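Long-range contact in IS607 family transposase IS1535 (Mycobacterium tuberculosis, PDB 6DGB), which is a serine-recombinase-type transposase that probably binds DNA and exchanges strands during movement of its insertion element, represented here by its catalytic domain: residues L104-C116 with R123-E135. Sequence-based numbering, arbitrary orientation.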
loop_
_atom_site.group_PDB
_atom_site.type_symbol
_atom_site.label_atom_id
_atom_site.label_comp_id
_atom_site.label_asym_id
_atom_site.label_seq_id
_atom_site.Cartn_x
_atom_site.Cartn_y
_atom_site.Cartn_z
ATOM N N LEU A 104 14.613 2.252 -2.343
ATOM C CA LEU A 104 13.784 2.214 -3.555
ATOM C C LEU A 104 14.143 1.132 -4.588
ATOM O O LEU A 104 13.247 0.442 -5.070
ATOM C CB LEU A 104 13.813 3.611 -4.192
ATOM C CG LEU A 104 12.833 3.939 -5.283
ATOM C CD1 LEU A 104 11.401 3.819 -4.800
ATOM C CD2 LEU A 104 13.077 5.334 -5.766
ATOM N N VAL A 105 15.437 1.011 -4.924
ATOM C CA VAL A 105 15.993 0.039 -5.874
ATOM C C VAL A 105 15.802 -1.391 -5.333
ATOM O O VAL A 105 15.430 -2.294 -6.088
ATOM C CB VAL A 105 17.454 0.401 -6.274
ATOM C CG1 VAL A 105 18.308 0.791 -5.059
ATOM C CG2 VAL A 105 18.116 -0.685 -7.126
ATOM N N CYS A 106 15.946 -1.570 -4.018
ATOM C CA CYS A 106 15.701 -2.851 -3.368
ATOM C C CYS A 106 14.209 -3.134 -3.340
ATOM O O CYS A 106 13.817 -4.300 -3.391
ATOM C CB CYS A 106 16.321 -2.894 -1.975
ATOM S SG CYS A 106 18.108 -3.160 -1.992
ATOM N N ASP A 107 13.379 -2.062 -3.314
ATOM C CA ASP A 107 11.914 -2.158 -3.323
ATOM C C ASP A 107 11.413 -2.446 -4.737
ATOM O O ASP A 107 10.371 -3.080 -4.887
ATOM C CB ASP A 107 11.234 -0.921 -2.675
ATOM C CG ASP A 107 11.160 -0.931 -1.138
ATOM O OD1 ASP A 107 11.757 -1.843 -0.503
ATOM O OD2 ASP A 107 10.532 -0.027 -0.571
ATOM N N MET A 108 12.190 -2.040 -5.768
ATOM C CA MET A 108 11.908 -2.274 -7.196
ATOM C C MET A 108 12.069 -3.785 -7.481
ATOM O O MET A 108 11.280 -4.369 -8.226
ATOM C CB MET A 108 12.883 -1.454 -8.059
ATOM C CG MET A 108 12.303 -0.936 -9.358
ATOM S SD MET A 108 13.065 0.627 -9.948
ATOM C CE MET A 108 14.632 0.029 -10.613
ATOM N N ILE A 109 13.078 -4.416 -6.839
ATOM C CA ILE A 109 13.351 -5.850 -6.952
ATOM C C ILE A 109 12.275 -6.664 -6.219
ATOM O O ILE A 109 11.744 -7.580 -6.835
ATOM C CB ILE A 109 14.804 -6.219 -6.538
ATOM C CG1 ILE A 109 15.826 -5.464 -7.423
ATOM C CG2 ILE A 109 15.038 -7.741 -6.605
ATOM C CD1 ILE A 109 17.195 -5.364 -6.903
ATOM N N GLU A 110 11.935 -6.353 -4.940
ATOM C CA GLU A 110 10.908 -7.127 -4.217
ATOM C C GLU A 110 9.513 -7.020 -4.867
ATOM O O GLU A 110 8.756 -7.990 -4.804
ATOM C CB GLU A 110 10.865 -6.846 -2.701
ATOM C CG GLU A 110 10.256 -5.516 -2.265
ATOM C CD GLU A 110 10.637 -5.021 -0.874
ATOM O OE1 GLU A 110 11.851 -4.867 -0.597
ATOM O OE2 GLU A 110 9.716 -4.720 -0.082
ATOM N N VAL A 111 9.216 -5.895 -5.563
ATOM C CA VAL A 111 7.964 -5.681 -6.306
ATOM C C VAL A 111 7.947 -6.594 -7.527
ATOM O O VAL A 111 7.000 -7.363 -7.703
ATOM C CB VAL A 111 7.757 -4.181 -6.701
ATOM C CG1 VAL A 111 6.819 -4.021 -7.896
ATOM C CG2 VAL A 111 7.237 -3.367 -5.531
ATOM N N LEU A 112 8.970 -6.469 -8.383
ATOM C CA LEU A 112 9.111 -7.251 -9.595
ATOM C C LEU A 112 9.200 -8.742 -9.306
ATOM O O LEU A 112 8.614 -9.501 -10.068
ATOM C CB LEU A 112 10.320 -6.784 -10.408
ATOM C CG LEU A 112 10.108 -5.618 -11.356
ATOM C CD1 LEU A 112 11.408 -4.832 -11.535
ATOM C CD2 LEU A 112 9.552 -6.106 -12.714
ATOM N N THR A 113 9.862 -9.165 -8.199
ATOM C CA THR A 113 9.941 -10.585 -7.836
ATOM C C THR A 113 8.527 -11.147 -7.639
ATOM O O THR A 113 8.157 -12.090 -8.336
ATOM C CB THR A 113 10.866 -10.845 -6.625
ATOM O OG1 THR A 113 12.193 -10.444 -6.955
ATOM C CG2 THR A 113 10.903 -12.320 -6.220
ATOM N N GLY A 114 7.753 -10.533 -6.738
ATOM C CA GLY A 114 6.388 -10.937 -6.398
ATOM C C GLY A 114 5.413 -10.923 -7.554
ATOM O O GLY A 114 4.568 -11.817 -7.670
ATOM N N MET A 115 5.554 -9.913 -8.423
ATOM C CA MET A 115 4.745 -9.737 -9.615
ATOM C C MET A 115 5.140 -10.756 -10.685
ATOM O O MET A 115 4.260 -11.236 -11.391
ATOM C CB MET A 115 4.823 -8.293 -10.103
ATOM C CG MET A 115 4.133 -7.286 -9.150
ATOM S SD MET A 115 3.803 -5.660 -9.913
ATOM C CE MET A 115 2.501 -5.059 -8.878
ATOM N N CYS A 116 6.437 -11.149 -10.750
ATOM C CA CYS A 116 6.980 -12.188 -11.660
ATOM C C CYS A 116 6.532 -13.561 -11.188
ATOM O O CYS A 116 6.269 -14.432 -12.011
ATOM C CB CYS A 116 8.508 -12.133 -11.730
ATOM S SG CYS A 116 9.177 -10.869 -12.840
ATOM N N ARG A 123 9.741 -20.003 -9.534
ATOM C CA ARG A 123 11.033 -20.526 -10.012
ATOM C C ARG A 123 11.744 -19.484 -10.853
ATOM O O ARG A 123 11.246 -19.091 -11.910
ATOM C CB ARG A 123 10.859 -21.857 -10.782
ATOM N N GLY A 124 12.841 -18.962 -10.303
ATOM C CA GLY A 124 13.653 -17.913 -10.916
ATOM C C GLY A 124 13.044 -16.521 -10.946
ATOM O O GLY A 124 13.606 -15.642 -11.594
ATOM N N ALA A 125 11.924 -16.281 -10.232
ATOM C CA ALA A 125 11.227 -14.986 -10.210
ATOM C C ALA A 125 12.117 -13.784 -9.805
ATOM O O ALA A 125 11.924 -12.672 -10.320
ATOM C CB ALA A 125 9.978 -15.064 -9.333
ATOM N N ARG A 126 13.082 -14.006 -8.900
ATOM C CA ARG A 126 14.010 -12.968 -8.468
ATOM C C ARG A 126 15.092 -12.703 -9.542
ATOM O O ARG A 126 15.494 -11.556 -9.743
ATOM C CB ARG A 126 14.632 -13.303 -7.110
ATOM C CG ARG A 126 15.394 -12.118 -6.554
ATOM C CD ARG A 126 15.681 -12.204 -5.088
ATOM N NE ARG A 126 15.652 -10.869 -4.504
ATOM C CZ ARG A 126 16.713 -10.095 -4.312
ATOM N NH1 ARG A 126 17.927 -10.522 -4.644
ATOM N NH2 ARG A 126 16.568 -8.888 -3.773
ATOM N N ASN A 127 15.518 -13.752 -10.259
ATOM C CA ASN A 127 16.474 -13.608 -11.350
ATOM C C ASN A 127 15.863 -12.781 -12.496
ATOM O O ASN A 127 16.567 -11.952 -13.063
ATOM C CB ASN A 127 16.963 -14.973 -11.820
ATOM C CG ASN A 127 17.823 -15.698 -10.798
ATOM O OD1 ASN A 127 18.548 -15.090 -9.981
ATOM N ND2 ASN A 127 17.779 -17.023 -10.848
ATOM N N ARG A 128 14.541 -12.946 -12.768
ATOM C CA ARG A 128 13.757 -12.191 -13.758
ATOM C C ARG A 128 13.742 -10.725 -13.321
ATOM O O ARG A 128 14.165 -9.873 -14.091
ATOM C CB ARG A 128 12.300 -12.700 -13.840
ATOM C CG ARG A 128 12.113 -14.102 -14.374
ATOM C CD ARG A 128 10.652 -14.491 -14.263
ATOM N NE ARG A 128 10.403 -15.823 -14.804
ATOM C CZ ARG A 128 10.035 -16.062 -16.061
ATOM N NH1 ARG A 128 9.867 -15.056 -16.913
ATOM N NH2 ARG A 128 9.817 -17.304 -16.473
ATOM N N ALA A 129 13.295 -10.443 -12.075
ATOM C CA ALA A 129 13.275 -9.117 -11.455
ATOM C C ALA A 129 14.645 -8.422 -11.518
ATOM O O ALA A 129 14.693 -7.205 -11.693
ATOM C CB ALA A 129 12.847 -9.239 -10.007
ATOM N N MET A 130 15.750 -9.189 -11.369
ATOM C CA MET A 130 17.132 -8.682 -11.394
ATOM C C MET A 130 17.556 -8.192 -12.778
ATOM O O MET A 130 18.198 -7.151 -12.873
ATOM C CB MET A 130 18.120 -9.748 -10.902
ATOM C CG MET A 130 17.971 -10.125 -9.435
ATOM S SD MET A 130 18.187 -8.797 -8.249
ATOM C CE MET A 130 19.970 -8.526 -8.377
ATOM N N ARG A 131 17.223 -8.951 -13.838
ATOM C CA ARG A 131 17.527 -8.586 -15.227
ATOM C C ARG A 131 16.660 -7.384 -15.632
ATOM O O ARG A 131 17.080 -6.564 -16.452
ATOM C CB ARG A 131 17.224 -9.738 -16.189
ATOM C CG ARG A 131 18.056 -11.007 -16.028
ATOM C CD ARG A 131 17.555 -12.163 -16.904
ATOM N NE ARG A 131 16.090 -12.175 -17.038
ATOM C CZ ARG A 131 15.318 -13.263 -17.058
ATOM N NH1 ARG A 131 15.852 -14.471 -16.901
ATOM N NH2 ARG A 131 14.001 -13.145 -17.199
ATOM N N ALA A 132 15.436 -7.302 -15.067
ATOM C CA ALA A 132 14.464 -6.237 -15.312
ATOM C C ALA A 132 14.917 -4.915 -14.720
ATOM O O ALA A 132 14.918 -3.928 -15.455
ATOM C CB ALA A 132 13.097 -6.615 -14.762
ATOM N N VAL A 133 15.315 -4.888 -13.409
ATOM C CA VAL A 133 15.815 -3.695 -12.709
ATOM C C VAL A 133 17.068 -3.188 -13.431
ATOM O O VAL A 133 17.297 -1.982 -13.511
ATOM C CB VAL A 133 16.011 -3.963 -11.184
ATOM C CG1 VAL A 133 17.091 -3.081 -10.555
ATOM C CG2 VAL A 133 14.691 -3.804 -10.444
ATOM N N THR A 134 17.804 -4.124 -14.046
ATOM C CA THR A 134 19.020 -3.885 -14.810
ATOM C C THR A 134 18.688 -3.191 -16.150
ATOM O O THR A 134 19.311 -2.175 -16.437
ATOM C CB THR A 134 19.814 -5.203 -14.907
ATOM O OG1 THR A 134 20.423 -5.469 -13.629
ATOM C CG2 THR A 134 20.853 -5.213 -16.033
ATOM N N GLU A 135 17.702 -3.702 -16.935
ATOM C CA GLU A 135 17.294 -3.110 -18.228
ATOM C C GLU A 135 16.711 -1.682 -18.101
ATOM O O GLU A 135 16.739 -0.905 -19.070
ATOM C CB GLU A 135 16.340 -4.035 -19.012
ATOM C CG GLU A 135 16.290 -3.748 -20.519
ATOM C CD GLU A 135 17.442 -4.171 -21.423
ATOM O OE1 GLU A 135 18.618 -4.015 -21.022
ATOM O OE2 GLU A 135 17.166 -4.572 -22.578
#
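Ile109 pushes its side chain into a hole formed by Arg126, Ala129, Met130 and Val133, and each of its branches can be assigned a partner. From CB, which sits on the side of the helix directed at residues 125-135, CG1 runs to Val133, 3.6 Å from Val133 CG2, and CD1 continues to the sulfur of Met130, 3.8 Å from its SD. CG2, placed anti to the backbone N by a chi1 of -59°, instead lies over one face of the Arg126 guanidinium, 3.4 Å from NH2. The packing is reciprocal: Val133 is a knob among Val105, Met108, Ile109 and Leu112, its CG2 also 3.6 Å from Leu112 CD1.

These two knobs interlock the arms of a helical hairpin, formed by the consecutive helices 104-120 and 125-135 of the resolvase-type catalytic domain and a short turn between them. The axes of the two segments approach to 7.8 Å at 130°, an antiparallel but markedly splayed arrangement. Small residues permit the closeness: Ala129 CB rests 3.5 Å from Leu112 CB, while Ala125 packs beside Cys116 near the turn, where Gly124 takes the N-cap position. Cys116 SG meets the base of Arg128, at its CB.

No hydrogen bond crosses the interface. The polar Thr113 OG1 is instead paired within its own helix, donating to Ile109 O at 2.9 Å from above the carbonyl plane (46° out of it); the same oxygen also accepts from Thr113 N. Thus tied back, the hydroxyl oxygen still packs 3.3 Å from Ala129 CB. Val111 and Met115 of helix 104-120 pack on Val111 and Met108, respectively, of the second subunit, and Arg131 NH2 of the other helix hydrogen-bonds to Glu135 O of that subunit.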